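Local coordinates for protein carboxypeptidase A (Helicoverpa armigera, PDB 1JQG) that probably removes C-terminal amino acids from peptides as a zinc metallocarboxypeptidase of the insect mid-gut, captured here as its pro-protein, at residues S109-R113 and S114-F118; Y193-H196 and K197-D201; E125-D128 and A129-E133; L95-E98 and D99-A103. All blocks are in the same frame, centred on the assembly; numbering follows the deposited sequence.

Contact 1 of 4, residues S109-R113 and S114-F118; sequences SNSTR and SRLSF
T112 and R115 face each other at the neck of a tight chain reversal. The T112 methyl lies against the backbone of R115, with CG2 3.2 Å from R115 N. It also meets the R115 side chain, CG2 to CB at 3.6 Å. OG1 of T112 stands anti to its own N (chi1 -177°), which turns the methyl rather than the hydroxyl onto R115. The R115 chain then bends away and its NH2 forms a salt bridge with E137. T112 N donates to R115 O at 3.0 Å, from above the carbonyl plane. The return bond, R115 N to T112 O, is weak at 3.4 Å.

S111 and S117 meet one step further from the turn. Their CB atoms are 4.1 Å apart. S111 OG lies against the backbone of the returning arm and takes a weak bond from S117 N (3.4 Å). S117 OG instead rests beside S111 CA. A water accepts from N110 N and is held weakly by S117 OG. L116 sends CD2 back toward T112 O (3.6 Å), while its side chain also packs on Y130 of helix 124-137. S109 OG accepts from S111 N in an ST turn and is bonded to D119 as well.

R113 and S114 occupy the corner, with backbone angles of a type I beta turn. The pattern is that of a short hairpin-like turn with a two-residue corner, in the loop that follows helix 92-108. This is consistent with the connecting segment between pro-region and enzyme in procarboxypeptidases.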
loop_
_atom_site.group_PDB
_atom_site.type_symbol
_atom_site.label_atom_id
_atom_site.label_comp_id
_atom_site.label_asym_id
_atom_site.label_seq_id
_atom_site.Cartn_x
_atom_site.Cartn_y
_atom_site.Cartn_z
ATOM N N SER A 109 10.796 -22.998 4.741
ATOM C CA SER A 109 9.433 -22.774 5.134
ATOM C C SER A 109 8.575 -24.040 5.104
ATOM O O SER A 109 8.501 -24.787 4.136
ATOM C CB SER A 109 8.770 -21.713 4.244
ATOM O OG SER A 109 7.466 -21.440 4.731
ATOM N N ASN A 110 7.747 -24.188 6.138
ATOM C CA ASN A 110 6.782 -25.274 6.225
ATOM C C ASN A 110 5.416 -24.827 5.751
ATOM O O ASN A 110 4.376 -25.333 6.116
ATOM C CB ASN A 110 6.722 -25.797 7.668
ATOM C CG ASN A 110 7.976 -26.532 8.100
ATOM O OD1 ASN A 110 8.385 -26.616 9.269
ATOM N ND2 ASN A 110 8.662 -27.125 7.136
ATOM N N SER A 111 5.370 -23.756 4.977
ATOM C CA SER A 111 4.179 -23.136 4.449
ATOM C C SER A 111 3.440 -24.121 3.575
ATOM O O SER A 111 4.046 -24.902 2.878
ATOM C CB SER A 111 4.514 -21.921 3.591
ATOM O OG SER A 111 3.362 -21.162 3.282
ATOM N N THR A 112 2.122 -24.103 3.629
ATOM C CA THR A 112 1.306 -25.046 2.863
ATOM C C THR A 112 0.171 -24.298 2.184
ATOM O O THR A 112 -0.157 -23.133 2.409
ATOM C CB THR A 112 0.786 -26.206 3.734
ATOM O OG1 THR A 112 0.070 -27.133 2.940
ATOM C CG2 THR A 112 -0.246 -25.659 4.715
ATOM N N ARG A 113 -0.543 -24.981 1.294
ATOM C CA ARG A 113 -1.668 -24.401 0.567
ATOM C C ARG A 113 -2.791 -23.930 1.484
ATOM O O ARG A 113 -3.400 -22.877 1.269
ATOM C CB ARG A 113 -2.116 -25.386 -0.500
ATOM C CG ARG A 113 -3.231 -24.898 -1.418
ATOM C CD ARG A 113 -3.510 -25.893 -2.544
ATOM N NE ARG A 113 -4.562 -25.418 -3.437
ATOM C CZ ARG A 113 -4.488 -25.450 -4.769
ATOM N NH1 ARG A 113 -5.512 -24.997 -5.493
ATOM N NH2 ARG A 113 -3.465 -25.886 -5.497
ATOM N N SER A 114 -3.145 -24.686 2.523
ATOM C CA SER A 114 -4.226 -24.343 3.439
ATOM C C SER A 114 -3.773 -23.425 4.576
ATOM O O SER A 114 -4.611 -22.869 5.312
ATOM C CB SER A 114 -4.903 -25.581 4.056
ATOM O OG SER A 114 -4.083 -26.456 4.830
ATOM N N ARG A 115 -2.472 -23.336 4.833
ATOM C CA ARG A 115 -1.895 -22.540 5.890
ATOM C C ARG A 115 -0.635 -21.805 5.454
ATOM O O ARG A 115 0.469 -22.346 5.449
ATOM C CB ARG A 115 -1.591 -23.390 7.125
ATOM C CG ARG A 115 -2.744 -24.061 7.835
ATOM C CD ARG A 115 -3.706 -23.113 8.530
ATOM N NE ARG A 115 -5.053 -23.764 8.652
ATOM C CZ ARG A 115 -5.402 -24.291 9.815
ATOM N NH1 ARG A 115 -4.540 -24.235 10.852
ATOM N NH2 ARG A 115 -6.590 -24.858 9.960
ATOM N N LEU A 116 -0.764 -20.544 5.069
ATOM C CA LEU A 116 0.360 -19.689 4.717
ATOM C C LEU A 116 1.086 -19.204 5.962
ATOM O O LEU A 116 0.461 -18.573 6.794
ATOM C CB LEU A 116 -0.115 -18.502 3.889
ATOM C CG LEU A 116 -0.704 -18.797 2.501
ATOM C CD1 LEU A 116 -0.990 -17.504 1.766
ATOM C CD2 LEU A 116 0.157 -19.653 1.572
ATOM N N SER A 117 2.372 -19.515 6.086
ATOM C CA SER A 117 3.193 -19.122 7.216
ATOM C C SER A 117 3.625 -17.664 7.116
ATOM O O SER A 117 3.412 -17.024 6.081
ATOM C CB SER A 117 4.416 -20.043 7.283
ATOM O OG SER A 117 4.049 -21.356 7.699
ATOM N N PHE A 118 4.270 -17.161 8.191
ATOM C CA PHE A 118 4.790 -15.802 8.163
ATOM C C PHE A 118 6.321 -15.785 8.134
ATOM O O PHE A 118 6.973 -14.889 8.665
ATOM C CB PHE A 118 4.259 -14.978 9.323
ATOM C CG PHE A 118 2.764 -14.948 9.397
ATOM C CD1 PHE A 118 2.033 -15.818 10.165
ATOM C CD2 PHE A 118 2.103 -13.990 8.617
ATOM C CE1 PHE A 118 0.647 -15.748 10.176
ATOM C CE2 PHE A 118 0.723 -13.915 8.628
ATOM C CZ PHE A 118 -0.001 -14.795 9.407
HETATM O O HOH W 1 7.118 -22.086 8.496
#

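Contact 2 of 4, residues Y193-H196 and K197-D201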
loop_
_atom_site.group_PDB
_atom_site.type_symbol
_atom_site.label_atom_id
_atom_site.label_comp_id
_atom_site.label_asym_id
_atom_site.label_seq_id
_atom_site.Cartn_x
_atom_site.Cartn_y
_atom_site.Cartn_z
ATOM N N TYR A 193 -2.216 -11.480 8.100
ATOM C CA TYR A 193 -2.203 -11.737 9.538
ATOM C C TYR A 193 -3.598 -11.510 10.070
ATOM O O TYR A 193 -4.058 -12.261 10.934
ATOM C CB TYR A 193 -1.170 -10.836 10.229
ATOM C CG TYR A 193 -0.814 -11.251 11.635
ATOM C CD1 TYR A 193 0.244 -12.140 11.853
ATOM C CD2 TYR A 193 -1.511 -10.785 12.728
ATOM C CE1 TYR A 193 0.583 -12.536 13.148
ATOM C CE2 TYR A 193 -1.168 -11.168 14.005
ATOM C CZ TYR A 193 -0.136 -12.050 14.209
ATOM O OH TYR A 193 0.157 -12.410 15.499
ATOM N N ALA A 194 -4.262 -10.483 9.525
ATOM C CA ALA A 194 -5.645 -10.175 9.901
ATOM C C ALA A 194 -6.608 -11.333 9.644
ATOM O O ALA A 194 -7.584 -11.602 10.363
ATOM C CB ALA A 194 -6.114 -8.926 9.195
ATOM N N ILE A 195 -6.423 -12.049 8.537
ATOM C CA ILE A 195 -7.170 -13.260 8.218
ATOM C C ILE A 195 -6.844 -14.354 9.232
ATOM O O ILE A 195 -7.708 -15.161 9.615
ATOM C CB ILE A 195 -6.820 -13.736 6.790
ATOM C CG1 ILE A 195 -7.343 -12.735 5.756
ATOM C CG2 ILE A 195 -7.389 -15.099 6.513
ATOM C CD1 ILE A 195 -6.949 -12.985 4.314
ATOM N N HIS A 196 -5.550 -14.415 9.635
ATOM C CA HIS A 196 -5.081 -15.458 10.529
ATOM C C HIS A 196 -5.700 -15.310 11.904
ATOM O O HIS A 196 -6.099 -16.268 12.553
ATOM C CB HIS A 196 -3.554 -15.497 10.535
ATOM C CG HIS A 196 -2.936 -16.362 11.591
ATOM N ND1 HIS A 196 -2.444 -15.956 12.818
ATOM C CD2 HIS A 196 -2.757 -17.698 11.535
ATOM C CE1 HIS A 196 -1.993 -17.006 13.478
ATOM N NE2 HIS A 196 -2.180 -18.067 12.724
ATOM N N LYS A 197 -5.780 -14.095 12.408
ATOM C CA LYS A 197 -6.377 -13.862 13.740
ATOM C C LYS A 197 -7.901 -13.856 13.749
ATOM O O LYS A 197 -8.500 -14.117 14.772
ATOM C CB LYS A 197 -5.904 -12.540 14.363
ATOM C CG LYS A 197 -4.431 -12.602 14.805
ATOM C CD LYS A 197 -4.422 -13.546 16.008
ATOM C CE LYS A 197 -3.013 -13.802 16.513
ATOM N NZ LYS A 197 -3.175 -14.605 17.780
ATOM N N LEU A 198 -8.541 -13.584 12.603
ATOM C CA LEU A 198 -9.993 -13.618 12.523
ATOM C C LEU A 198 -10.546 -14.991 12.163
ATOM O O LEU A 198 -11.734 -15.250 12.328
ATOM C CB LEU A 198 -10.483 -12.561 11.524
ATOM C CG LEU A 198 -10.220 -11.107 11.846
ATOM C CD1 LEU A 198 -10.594 -10.242 10.652
ATOM C CD2 LEU A 198 -10.988 -10.618 13.064
ATOM N N VAL A 199 -9.728 -15.862 11.610
ATOM C CA VAL A 199 -10.174 -17.181 11.160
ATOM C C VAL A 199 -9.413 -18.315 11.825
ATOM O O VAL A 199 -10.109 -19.172 12.335
ATOM C CB VAL A 199 -10.039 -17.308 9.623
ATOM C CG1 VAL A 199 -10.585 -18.606 9.047
ATOM C CG2 VAL A 199 -10.710 -16.135 8.904
ATOM N N ILE A 200 -8.098 -18.397 11.677
ATOM C CA ILE A 200 -7.275 -19.486 12.117
ATOM C C ILE A 200 -7.068 -19.527 13.617
ATOM O O ILE A 200 -7.316 -20.550 14.262
ATOM C CB ILE A 200 -5.874 -19.478 11.449
ATOM C CG1 ILE A 200 -6.010 -19.422 9.921
ATOM C CG2 ILE A 200 -5.047 -20.684 11.892
ATOM C CD1 ILE A 200 -6.728 -20.570 9.292
ATOM N N ASP A 201 -6.569 -18.451 14.192
ATOM C CA ASP A 201 -6.271 -18.338 15.597
ATOM C C ASP A 201 -7.074 -17.229 16.249
ATOM O O ASP A 201 -6.554 -16.121 16.358
ATOM C CB ASP A 201 -4.774 -18.074 15.820
ATOM C CG ASP A 201 -4.367 -18.259 17.268
ATOM O OD1 ASP A 201 -3.314 -17.676 17.551
ATOM O OD2 ASP A 201 -5.076 -18.951 18.031
#
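Y193 and K197 lie side by side, one turn apart, near the C-terminal end of helix 187-200, where the helix widens into a pi-type turn. K197 CG packs 3.7 Å from Y193 CE2, and K197 CE reaches 3.6 Å from Y193 OH. The bend at chi2 of K197 (-70°) lays the chain along the ring. K197 N bonds to Y193 O. The next residue, A194, accepts from L198 N, and L198 CG sits close to that same A194 O. I195 touches V199 with CG2 on CG2 at 4.2 Å, and its carbonyl takes only a weak bond from V199 N. I195 also packs on L134 of helix 124-137.

H196 closes the walk. Its side chain crosses that of I200 at about a right angle, CD2 to CB 3.6 Å, and runs alongside D201, CE1 to CB 3.8 Å. F118 meets the same imidazole edge-to-face. An alanine at H196 is likely to open a gap beside I200 and leave F118 without one of its two ring neighbours. The carbonyl of H196 receives D201 N at 2.8 Å in a nearly straight bond (178°), five residues on. D201 OD1 in turn pairs with K197 NZ at 3.1 Å, met from above the carboxylate plane.

Contact 3 of 4, residues E125-D128 and A129-E133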
loop_
_atom_site.group_PDB
_atom_site.type_symbol
_atom_site.label_atom_id
_atom_site.label_comp_id
_atom_site.label_asym_id
_atom_site.label_seq_id
_atom_site.Cartn_x
_atom_site.Cartn_y
_atom_site.Cartn_z
ATOM N N GLU A 125 -0.625 -16.623 -6.906
ATOM C CA GLU A 125 -1.220 -17.954 -7.049
ATOM C C GLU A 125 -1.427 -18.620 -5.693
ATOM O O GLU A 125 -2.458 -19.240 -5.515
ATOM C CB GLU A 125 -0.346 -18.839 -7.941
ATOM C CG GLU A 125 -0.172 -18.371 -9.360
ATOM C CD GLU A 125 0.751 -17.177 -9.553
ATOM O OE1 GLU A 125 1.538 -16.914 -8.611
ATOM O OE2 GLU A 125 0.671 -16.529 -10.631
ATOM N N GLU A 126 -0.440 -18.503 -4.788
ATOM C CA GLU A 126 -0.509 -19.111 -3.481
ATOM C C GLU A 126 -1.580 -18.461 -2.616
ATOM O O GLU A 126 -2.327 -19.130 -1.927
ATOM C CB GLU A 126 0.829 -19.088 -2.715
ATOM C CG GLU A 126 1.981 -19.690 -3.519
ATOM C CD GLU A 126 3.291 -19.659 -2.771
ATOM O OE1 GLU A 126 3.498 -20.570 -1.930
ATOM O OE2 GLU A 126 4.089 -18.731 -3.019
ATOM N N VAL A 127 -1.752 -17.152 -2.740
ATOM C CA VAL A 127 -2.773 -16.397 -1.999
ATOM C C VAL A 127 -4.154 -16.732 -2.538
ATOM O O VAL A 127 -5.106 -16.953 -1.830
ATOM C CB VAL A 127 -2.544 -14.883 -2.031
ATOM C CG1 VAL A 127 -3.694 -14.138 -1.341
ATOM C CG2 VAL A 127 -1.229 -14.526 -1.367
ATOM N N ASP A 128 -4.252 -16.829 -3.859
ATOM C CA ASP A 128 -5.499 -17.163 -4.534
ATOM C C ASP A 128 -5.983 -18.545 -4.119
ATOM O O ASP A 128 -7.176 -18.809 -3.919
ATOM C CB ASP A 128 -5.299 -17.118 -6.044
ATOM C CG ASP A 128 -6.573 -17.352 -6.800
ATOM O OD1 ASP A 128 -6.712 -18.525 -7.181
ATOM O OD2 ASP A 128 -7.371 -16.395 -6.979
ATOM N N ALA A 129 -5.065 -19.511 -4.067
ATOM C CA ALA A 129 -5.420 -20.882 -3.676
ATOM C C ALA A 129 -5.798 -20.944 -2.202
ATOM O O ALA A 129 -6.722 -21.637 -1.798
ATOM C CB ALA A 129 -4.310 -21.886 -3.922
ATOM N N TYR A 130 -5.046 -20.231 -1.365
ATOM C CA TYR A 130 -5.241 -20.177 0.067
ATOM C C TYR A 130 -6.648 -19.691 0.423
ATOM O O TYR A 130 -7.294 -20.309 1.262
ATOM C CB TYR A 130 -4.199 -19.261 0.707
ATOM C CG TYR A 130 -4.361 -19.006 2.201
ATOM C CD1 TYR A 130 -4.409 -20.071 3.099
ATOM C CD2 TYR A 130 -4.456 -17.718 2.698
ATOM C CE1 TYR A 130 -4.507 -19.851 4.458
ATOM C CE2 TYR A 130 -4.604 -17.479 4.053
ATOM C CZ TYR A 130 -4.600 -18.557 4.931
ATOM O OH TYR A 130 -4.703 -18.262 6.257
ATOM N N LEU A 131 -7.061 -18.580 -0.184
ATOM C CA LEU A 131 -8.402 -18.052 0.037
ATOM C C LEU A 131 -9.498 -19.073 -0.174
ATOM O O LEU A 131 -10.474 -19.077 0.582
ATOM C CB LEU A 131 -8.695 -16.828 -0.856
ATOM C CG LEU A 131 -7.730 -15.640 -0.686
ATOM C CD1 LEU A 131 -8.169 -14.456 -1.543
ATOM C CD2 LEU A 131 -7.565 -15.275 0.790
ATOM N N GLN A 132 -9.364 -19.864 -1.242
ATOM C CA GLN A 132 -10.338 -20.909 -1.571
ATOM C C GLN A 132 -10.341 -22.072 -0.612
ATOM O O GLN A 132 -11.367 -22.711 -0.368
ATOM C CB GLN A 132 -10.094 -21.416 -2.997
ATOM C CG GLN A 132 -10.371 -20.367 -4.054
ATOM C CD GLN A 132 -9.919 -20.790 -5.429
ATOM O OE1 GLN A 132 -8.994 -20.214 -6.023
ATOM N NE2 GLN A 132 -10.542 -21.819 -5.943
ATOM N N GLU A 133 -9.225 -22.364 0.014
ATOM C CA GLU A 133 -9.057 -23.457 0.943
ATOM C C GLU A 133 -9.675 -23.103 2.280
ATOM O O GLU A 133 -10.309 -23.903 3.009
ATOM C CB GLU A 133 -7.589 -23.833 1.131
ATOM C CG GLU A 133 -6.919 -24.373 -0.138
ATOM C CD GLU A 133 -7.621 -25.628 -0.659
ATOM O OE1 GLU A 133 -7.591 -26.598 0.132
ATOM O OE2 GLU A 133 -8.151 -25.606 -1.789
#
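E125, E126 and V127 offer their carbonyls to the backbone N atoms of A129, Y130 and L131, three i to i+4 bonds of about 3.0 Å in regular alpha-helical geometry. They belong to the amphipathic helix 124-137, which packs on helix 187-200 and on strand 155-161 of the mixed sheet.

The buried face is built from V127, Y130 and L131. V127 CG1 meets L131 CG at a loose 4.4 Å. L131 CG also sits close to the carbonyl it bonds to, 3.1 Å from V127 O, and L131 then continues onto L159. A chi1 of 175° puts Y130 CG opposite the backbone N and leads the ring away from this turn, toward L116 and I200. V127 is covered further by L188.

The outward face is charged. E126 splits its carboxylate between K120 NZ and the backbone N of S123, just ahead of the helix. D128 and Q132 cross obliquely one turn apart, their carboxylate and amide planes 79° apart. The stronger partner of D128 is K157, whose NZ pairs with OD2. A129 packs on R113 of the preceding loop. Its methyl CB lies 3.6 Å from E125 O.

Contact 4 of 4, residues L95-E98 and D99-A103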
loop_
_atom_site.group_PDB
_atom_site.type_symbol
_atom_site.label_atom_id
_atom_site.label_comp_id
_atom_site.label_asym_id
_atom_site.label_seq_id
_atom_site.Cartn_x
_atom_site.Cartn_y
_atom_site.Cartn_z
ATOM N N LEU A 95 18.853 -5.942 -4.958
ATOM C CA LEU A 95 17.775 -6.766 -5.476
ATOM C C LEU A 95 18.172 -8.236 -5.427
ATOM O O LEU A 95 17.393 -9.127 -5.073
ATOM C CB LEU A 95 17.438 -6.341 -6.902
ATOM C CG LEU A 95 16.853 -4.940 -7.064
ATOM C CD1 LEU A 95 16.744 -4.512 -8.533
ATOM C CD2 LEU A 95 15.524 -4.829 -6.335
ATOM N N GLU A 96 19.398 -8.520 -5.800
ATOM C CA GLU A 96 19.964 -9.848 -5.841
ATOM C C GLU A 96 20.083 -10.462 -4.448
ATOM O O GLU A 96 19.777 -11.638 -4.240
ATOM C CB GLU A 96 21.341 -9.768 -6.486
ATOM C CG GLU A 96 21.263 -9.554 -7.997
ATOM C CD GLU A 96 22.647 -9.510 -8.630
ATOM O OE1 GLU A 96 23.600 -9.298 -7.843
ATOM O OE2 GLU A 96 22.689 -9.676 -9.867
ATOM N N LEU A 97 20.339 -9.620 -3.453
ATOM C CA LEU A 97 20.382 -10.079 -2.065
ATOM C C LEU A 97 18.990 -10.462 -1.566
ATOM O O LEU A 97 18.853 -11.453 -0.833
ATOM C CB LEU A 97 21.002 -8.985 -1.175
ATOM C CG LEU A 97 20.997 -9.327 0.320
ATOM C CD1 LEU A 97 21.959 -10.468 0.538
ATOM C CD2 LEU A 97 21.280 -8.105 1.182
ATOM N N GLU A 98 17.963 -9.682 -1.896
ATOM C CA GLU A 98 16.601 -9.955 -1.477
ATOM C C GLU A 98 16.166 -11.307 -2.024
ATOM O O GLU A 98 15.673 -12.112 -1.236
ATOM C CB GLU A 98 15.627 -8.860 -1.902
ATOM C CG GLU A 98 14.214 -9.106 -1.377
ATOM C CD GLU A 98 13.110 -8.374 -2.111
ATOM O OE1 GLU A 98 13.099 -8.333 -3.355
ATOM O OE2 GLU A 98 12.219 -7.830 -1.394
ATOM N N ASP A 99 16.451 -11.550 -3.298
ATOM C CA ASP A 99 16.192 -12.839 -3.937
ATOM C C ASP A 99 16.863 -13.983 -3.171
ATOM O O ASP A 99 16.289 -15.026 -2.879
ATOM C CB ASP A 99 16.680 -12.872 -5.383
ATOM C CG ASP A 99 15.998 -11.861 -6.258
ATOM O OD1 ASP A 99 14.978 -11.273 -5.865
ATOM O OD2 ASP A 99 16.558 -11.683 -7.365
ATOM N N GLN A 100 18.115 -13.764 -2.805
ATOM C CA GLN A 100 18.898 -14.733 -2.044
ATOM C C GLN A 100 18.291 -14.987 -0.687
ATOM O O GLN A 100 18.087 -16.121 -0.299
ATOM C CB GLN A 100 20.332 -14.222 -1.902
ATOM C CG GLN A 100 21.303 -15.210 -1.291
ATOM C CD GLN A 100 22.721 -14.665 -1.272
ATOM O OE1 GLN A 100 23.299 -14.618 -0.184
ATOM N NE2 GLN A 100 23.264 -14.276 -2.423
ATOM N N LEU A 101 17.887 -13.943 0.014
ATOM C CA LEU A 101 17.261 -13.996 1.324
ATOM C C LEU A 101 15.852 -14.559 1.352
ATOM O O LEU A 101 15.496 -15.307 2.263
ATOM C CB LEU A 101 17.244 -12.595 1.932
ATOM C CG LEU A 101 18.261 -12.335 3.052
ATOM C CD1 LEU A 101 19.640 -12.864 2.693
ATOM C CD2 LEU A 101 18.309 -10.839 3.335
ATOM N N LEU A 102 15.069 -14.272 0.302
ATOM C CA LEU A 102 13.727 -14.807 0.176
ATOM C C LEU A 102 13.718 -16.255 -0.312
ATOM O O LEU A 102 12.923 -17.069 0.138
ATOM C CB LEU A 102 12.961 -13.872 -0.761
ATOM C CG LEU A 102 12.645 -12.482 -0.172
ATOM C CD1 LEU A 102 11.638 -11.746 -1.058
ATOM C CD2 LEU A 102 12.133 -12.540 1.261
ATOM N N ALA A 103 14.680 -16.622 -1.143
ATOM C CA ALA A 103 14.823 -17.950 -1.689
ATOM C C ALA A 103 15.176 -18.944 -0.598
ATOM O O ALA A 103 14.635 -20.048 -0.542
ATOM C CB ALA A 103 15.850 -17.988 -2.819
#
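E98 and L102 meet one turn apart, the glutamate aliphatic part against the leucine end: E98 CG is 3.7 Å from L102 CD1. With chi1 at -176° the E98 side chain heads off opposite its N, and the extended chain carries the carboxylate past L102 to partners beyond the helix. There both oxygens are satisfied. OE1 forms a salt bridge with R232 NE, and OE2 accepts from the backbone N of V397. Cut back to an alanine, this position would probably leave R232 without this charge mate, V397 N without its acceptor and a gap beside L102.

The backbone donors of D99, Q100, L101 and L102 are met by the carbonyls of L95, E96, L97 and E98. The last of these is short, L102 N to E98 O at 2.7 Å. The D99 carboxylate turns back over the carbonyl of L95, OD1 to O 3.3 Å, a pair of acceptors. Its OD1 is also 4.3 Å from E98 OE1, so the salt bridge to R232 probably eases the crowding of negative charge. L97 and L101 add an apolar pair, CD1 to CD1 4.0 Å.

Helix 92-108 follows edge strand 83-88 of the four-stranded antiparallel sheet and leads by way of a loop to helix 124-137. Through L95 and E98 it rests on enzyme loops, at R232, Y233, L396 and V397.

Along the chain the order is contact 4, contact 1, contact 3, contact 2. Contact 4 lies on helix 92-108, which follows the last strand of the pro-region's antiparallel sheet. Contact 1 is in the loop that follows, and contact 3 on the next helix, 124-137. Contact 2 closes the series on helix 187-200. Contacts 1, 2 and 3 form one cluster, with centres 11 to 15 Å apart. In it Y130 touches the turn and the end of helix 187-200, and F118 packs on Y193 and H196. Contact 4 stands apart, its nearest atoms about 7 Å from contact 1. The probable connecting segment is thus seated against helices 124-137 and 187-200, away from the zinc.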